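Long-range contacts in alpha-fucosidase (Bifidobacterium bifidum, PDB 2EAB), which probably hydrolyses alpha-1,2-linked L-fucose from glycans, this chain being the catalytic part of a longer calcium-binding bifidobacterial protein: residues N396-W401 against W415-H420; N75-W80 against N390-S395. All blocks are in the same frame, centred on the assembly; numbering follows the deposited sequence.

Contacts 1 and 2 are consecutive along the chain, since N390-S395 runs directly into N396-W401, and their centres lie about 10 Å apart. Contact 2 joins the N-terminal beta domain to the catalytic domain through a glutamate that both binds calcium and accepts two backbone N-H groups; contact 1 folds the next piece of the same loop against residues 415-420, which lead into the short strand 419-420. F419 links the two: its CE1 lies 3.5 Å from W80 CZ2 and its CE2 3.3 Å from P394 O. The nearest atoms of the N396 side chain are about 7 Å from the calcium ion. The H420 side chain comes within about 4 Å of a bound 1,2-ethanediol, probably from the crystallisation liquor but possibly marking a pocket.

Contact 1: N396-W401 against W415-H420; sequences NLQGIW and WGSDFH
L397 N donates to D418 O at 2.9 Å, with the N-H bent to 137° at the hydrogen. Beside this backbone tie the contact is tight and buried. N396 begins a type I turn ending at G399, and its OD1 is gripped twice. Q398 N comes to it in the carbonyl plane at 2.8 Å, closing an Asx turn, while the hydroxyl of S417 donates from above that plane, 66° out of it, with OG 3.0 Å from N396 OD1. A chi1 of 62° puts CG of N396 between its backbone N and carbonyl carbon, which folds OD1 back over the turn; together the two bonds fix the amide's rotation. S417 OG is also packed against Q398, whose CB is 3.3 Å away. The ring of F419 approaches N396 obliquely, CE2 standing 3.7 Å from N396 CB. Toward the partly exposed W415 and H420 the bonding gives way to van der Waals contact alone. L397 lies alongside D418, pointing the same way, and its two methyls part company: CD1 meets W415 CB at 3.4 Å, the two side chains crossing at about a right angle, and CD2 rests 3.8 Å from H420 CB. Within the catalytic domain of glycoside hydrolase family 95, an (alpha/alpha)6 barrel, 396-401 is irregular and 415-420 is a loop running into strand 419-420. That strand pairs antiparallel with strand 486-487, the backbone of L397 is hydrogen-bonded to that of I766, and W401 touches helices 365-386 and 42-50.

Contact 2: N75-W80 against N390-S395; sequences NEETLW and NSQLPS. With CA (calcium ion), chain C.
E77 OE1 and the side-chain amide of Q392 share a water, which donates to the carboxylate and accepts from NE2; the preceding residue, E76, joins them as its OE1 takes the water's other hydrogen at 2.8 Å. E76 OE2 turns the other way and steadies its own chain: T78 OG1 donates to it on the syn lone pair at 2.6 Å, and T78 N from above the carboxylate plane. E77 carries the contact. With CG held between backbone N and carbonyl carbon (chi1 61°) and the chain extended beyond, its carboxylate is laid against consecutive peptide N-H groups of the opposite loop. Q392 N meets E77 OE1 on the syn side at 2.8 Å and nearly straight, 160°, while L393 N reaches E77 OE2 from above the plane at 3.0 Å. The same OE2 binds the calcium ion at 2.7 Å, and L393 O binds it equally at 2.7 Å; the shared metal probably offsets the repulsion between these two acceptors. S386 O is a further ligand, and G57 also belongs to the site. This is a metal-bridged domain interface: strand 69-76 of the N-terminal antiparallel beta domain, of the galactose mutarotase-like clan, turns here toward the loop following helix 365-386 of the catalytic domain. T78 next sets its methyl CG2 3.6 Å from Q392 NE2, and its hydroxyl has a second partner in T282. Finally W80 and L393 cross obliquely, L393 CD1 lying 4.1 Å from W80 CD1, while E77 O lies in plane at the edge of the indole.

Contact 1: N396-W401 against W415-H420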
# COMPACT_ATOMS: atom_id res chain seq x y z
N ASN A 396 -5.95 -2.76 -2.95
CA ASN A 396 -6.71 -1.54 -3.21
C ASN A 396 -6.90 -0.75 -1.90
O ASN A 396 -6.19 -1.01 -0.92
CB ASN A 396 -8.04 -1.84 -3.95
CG ASN A 396 -8.98 -2.74 -3.17
OD1 ASN A 396 -9.21 -2.54 -1.98
ND2 ASN A 396 -9.58 -3.71 -3.86
N LEU A 397 -7.80 0.23 -1.88
CA LEU A 397 -7.99 1.05 -0.68
C LEU A 397 -8.37 0.23 0.55
O LEU A 397 -8.24 0.71 1.68
CB LEU A 397 -9.06 2.13 -0.90
CG LEU A 397 -8.69 3.38 -1.70
CD1 LEU A 397 -9.92 4.25 -1.85
CD2 LEU A 397 -7.57 4.15 -1.02
N GLN A 398 -8.85 -0.99 0.33
CA GLN A 398 -9.29 -1.88 1.40
C GLN A 398 -8.56 -3.22 1.37
O GLN A 398 -8.99 -4.19 2.00
CB GLN A 398 -10.81 -2.06 1.36
CG GLN A 398 -11.53 -0.75 1.63
CD GLN A 398 -13.05 -0.84 1.64
OE1 GLN A 398 -13.63 -1.90 1.89
NE2 GLN A 398 -13.70 0.29 1.39
N GLY A 399 -7.43 -3.26 0.66
CA GLY A 399 -6.67 -4.49 0.49
C GLY A 399 -7.39 -5.34 -0.53
O GLY A 399 -7.26 -5.14 -1.74
N ILE A 400 -8.15 -6.31 -0.02
CA ILE A 400 -9.13 -7.06 -0.81
C ILE A 400 -10.48 -7.19 -0.08
O ILE A 400 -11.39 -7.85 -0.59
CB ILE A 400 -8.65 -8.50 -1.20
CG1 ILE A 400 -8.30 -9.34 0.04
CG2 ILE A 400 -7.53 -8.44 -2.22
CD1 ILE A 400 -8.09 -10.81 -0.26
N TRP A 401 -10.62 -6.57 1.10
CA TRP A 401 -11.75 -6.85 1.99
C TRP A 401 -12.79 -5.74 1.96
O TRP A 401 -12.47 -4.59 2.23
CB TRP A 401 -11.25 -7.09 3.43
CG TRP A 401 -10.28 -8.23 3.51
CD1 TRP A 401 -10.60 -9.55 3.53
CD2 TRP A 401 -8.85 -8.15 3.55
NE1 TRP A 401 -9.45 -10.31 3.59
CE2 TRP A 401 -8.36 -9.48 3.59
CE3 TRP A 401 -7.93 -7.09 3.54
CZ2 TRP A 401 -7.00 -9.78 3.65
CZ3 TRP A 401 -6.57 -7.39 3.59
CH2 TRP A 401 -6.12 -8.72 3.64
N TRP A 415 -14.94 5.88 -2.09
CA TRP A 415 -13.88 6.01 -3.09
C TRP A 415 -13.75 4.75 -3.95
O TRP A 415 -12.68 4.47 -4.49
CB TRP A 415 -12.53 6.37 -2.45
CG TRP A 415 -12.57 7.57 -1.57
CD1 TRP A 415 -12.62 8.88 -1.95
CD2 TRP A 415 -12.58 7.58 -0.13
NE1 TRP A 415 -12.66 9.70 -0.84
CE2 TRP A 415 -12.63 8.93 0.28
CE3 TRP A 415 -12.54 6.57 0.84
CZ2 TRP A 415 -12.65 9.30 1.64
CZ3 TRP A 415 -12.57 6.94 2.19
CH2 TRP A 415 -12.61 8.29 2.57
N GLY A 416 -14.85 4.01 -4.08
CA GLY A 416 -14.89 2.79 -4.89
C GLY A 416 -13.98 1.66 -4.44
O GLY A 416 -13.81 0.69 -5.16
N SER A 417 -13.40 1.79 -3.24
CA SER A 417 -12.33 0.89 -2.77
C SER A 417 -11.30 0.67 -3.88
O SER A 417 -10.87 -0.45 -4.15
CB SER A 417 -12.91 -0.44 -2.25
OG SER A 417 -11.90 -1.21 -1.62
N ASP A 418 -10.92 1.78 -4.51
CA ASP A 418 -10.19 1.74 -5.76
C ASP A 418 -8.66 1.77 -5.58
O ASP A 418 -8.14 1.49 -4.49
CB ASP A 418 -10.69 2.86 -6.71
CG ASP A 418 -10.32 4.27 -6.25
OD1 ASP A 418 -9.58 4.39 -5.26
OD2 ASP A 418 -10.76 5.25 -6.89
N PHE A 419 -7.96 2.08 -6.66
CA PHE A 419 -6.52 2.32 -6.63
C PHE A 419 -6.34 3.83 -6.65
O PHE A 419 -6.49 4.48 -7.69
CB PHE A 419 -5.84 1.60 -7.80
CG PHE A 419 -6.14 0.13 -7.83
CD1 PHE A 419 -7.05 -0.39 -8.75
CD2 PHE A 419 -5.57 -0.73 -6.89
CE1 PHE A 419 -7.35 -1.75 -8.76
CE2 PHE A 419 -5.87 -2.09 -6.90
CZ PHE A 419 -6.77 -2.60 -7.83
N HIS A 420 -6.05 4.40 -5.48
CA HIS A 420 -5.96 5.85 -5.31
C HIS A 420 -4.48 6.21 -5.30
O HIS A 420 -3.79 5.99 -4.30
CB HIS A 420 -6.62 6.31 -4.01
CG HIS A 420 -7.84 7.15 -4.22
ND1 HIS A 420 -7.89 8.51 -3.95
CD2 HIS A 420 -9.06 6.82 -4.68
CE1 HIS A 420 -9.10 8.96 -4.24
NE2 HIS A 420 -9.83 7.95 -4.69

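Contact 2: N75-W80 against N390-S395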
# COMPACT_ATOMS: atom_id res chain seq x y z
N ASN A 75 -14.80 -11.97 -0.59
CA ASN A 75 -14.27 -11.14 -1.66
C ASN A 75 -13.42 -11.94 -2.63
O ASN A 75 -12.75 -12.91 -2.25
CB ASN A 75 -13.35 -10.05 -1.09
CG ASN A 75 -14.11 -8.89 -0.49
OD1 ASN A 75 -14.63 -8.02 -1.20
ND2 ASN A 75 -14.17 -8.85 0.82
N GLU A 76 -13.42 -11.50 -3.88
CA GLU A 76 -12.39 -11.88 -4.84
C GLU A 76 -11.88 -10.60 -5.51
O GLU A 76 -12.68 -9.75 -5.92
CB GLU A 76 -12.90 -12.90 -5.87
CG GLU A 76 -11.81 -13.75 -6.52
CD GLU A 76 -11.20 -13.14 -7.78
OE1 GLU A 76 -10.21 -13.72 -8.29
OE2 GLU A 76 -11.72 -12.11 -8.27
N GLU A 77 -10.56 -10.50 -5.64
CA GLU A 77 -9.87 -9.25 -6.00
C GLU A 77 -10.27 -8.65 -7.35
O GLU A 77 -10.09 -7.46 -7.56
CB GLU A 77 -8.35 -9.46 -5.98
CG GLU A 77 -7.90 -10.52 -6.98
CD GLU A 77 -6.42 -10.54 -7.29
OE1 GLU A 77 -6.00 -11.52 -7.93
OE2 GLU A 77 -5.69 -9.59 -6.92
N THR A 78 -10.78 -9.48 -8.27
CA THR A 78 -11.08 -9.00 -9.61
C THR A 78 -12.55 -8.67 -9.86
O THR A 78 -12.92 -8.36 -10.99
CB THR A 78 -10.60 -9.97 -10.72
OG1 THR A 78 -11.37 -11.18 -10.70
CG2 THR A 78 -9.12 -10.30 -10.56
N LEU A 79 -13.38 -8.71 -8.81
CA LEU A 79 -14.81 -8.42 -8.99
C LEU A 79 -15.01 -6.91 -9.04
O LEU A 79 -15.32 -6.26 -8.04
CB LEU A 79 -15.67 -9.08 -7.90
CG LEU A 79 -17.15 -9.17 -8.28
CD1 LEU A 79 -17.39 -10.22 -9.37
CD2 LEU A 79 -18.00 -9.47 -7.08
N TRP A 80 -14.82 -6.39 -10.25
CA TRP A 80 -14.78 -4.96 -10.53
C TRP A 80 -15.79 -4.63 -11.63
O TRP A 80 -15.76 -5.23 -12.70
CB TRP A 80 -13.38 -4.61 -11.04
CG TRP A 80 -12.44 -4.06 -10.02
CD1 TRP A 80 -11.57 -4.74 -9.21
CD2 TRP A 80 -12.24 -2.68 -9.74
NE1 TRP A 80 -10.86 -3.85 -8.43
CE2 TRP A 80 -11.25 -2.57 -8.75
CE3 TRP A 80 -12.80 -1.50 -10.26
CZ2 TRP A 80 -10.82 -1.34 -8.24
CZ3 TRP A 80 -12.38 -0.28 -9.77
CH2 TRP A 80 -11.40 -0.21 -8.76
N ASN A 390 1.38 -13.86 -7.05
CA ASN A 390 0.47 -14.25 -8.12
C ASN A 390 -0.91 -13.59 -8.07
O ASN A 390 -1.82 -14.01 -8.77
CB ASN A 390 0.35 -15.78 -8.19
CG ASN A 390 -0.34 -16.38 -6.98
OD1 ASN A 390 -0.71 -15.68 -6.03
ND2 ASN A 390 -0.52 -17.69 -7.00
N SER A 391 -1.06 -12.55 -7.25
CA SER A 391 -2.26 -11.72 -7.31
C SER A 391 -2.38 -11.08 -8.68
O SER A 391 -1.37 -10.68 -9.28
CB SER A 391 -2.22 -10.60 -6.27
OG SER A 391 -2.34 -11.11 -4.95
N GLN A 392 -3.60 -10.96 -9.17
CA GLN A 392 -3.81 -10.26 -10.42
C GLN A 392 -3.77 -8.75 -10.27
O GLN A 392 -3.46 -8.05 -11.22
CB GLN A 392 -5.12 -10.70 -11.07
CG GLN A 392 -5.14 -12.17 -11.45
CD GLN A 392 -6.23 -12.49 -12.43
OE1 GLN A 392 -6.13 -12.16 -13.61
NE2 GLN A 392 -7.29 -13.13 -11.95
N LEU A 393 -4.09 -8.26 -9.07
CA LEU A 393 -4.14 -6.83 -8.79
C LEU A 393 -3.44 -6.52 -7.47
O LEU A 393 -3.41 -7.37 -6.58
CB LEU A 393 -5.60 -6.35 -8.74
CG LEU A 393 -6.32 -6.36 -10.10
CD1 LEU A 393 -7.82 -6.19 -9.94
CD2 LEU A 393 -5.76 -5.31 -11.05
N PRO A 394 -2.89 -5.31 -7.34
CA PRO A 394 -2.28 -4.94 -6.07
C PRO A 394 -3.39 -4.72 -5.04
O PRO A 394 -4.58 -4.74 -5.38
CB PRO A 394 -1.56 -3.63 -6.39
CG PRO A 394 -2.27 -3.07 -7.55
CD PRO A 394 -2.82 -4.22 -8.33
N SER A 395 -2.99 -4.52 -3.79
CA SER A 395 -3.95 -4.13 -2.77
C SER A 395 -4.64 -2.82 -3.16
O SER A 395 -3.99 -1.90 -3.67
CB SER A 395 -3.24 -3.97 -1.43
OG SER A 395 -2.09 -3.16 -1.58
CA CA C . -4.96 -8.40 -4.64
O HOH W 1 -7.48 -13.45 -9.05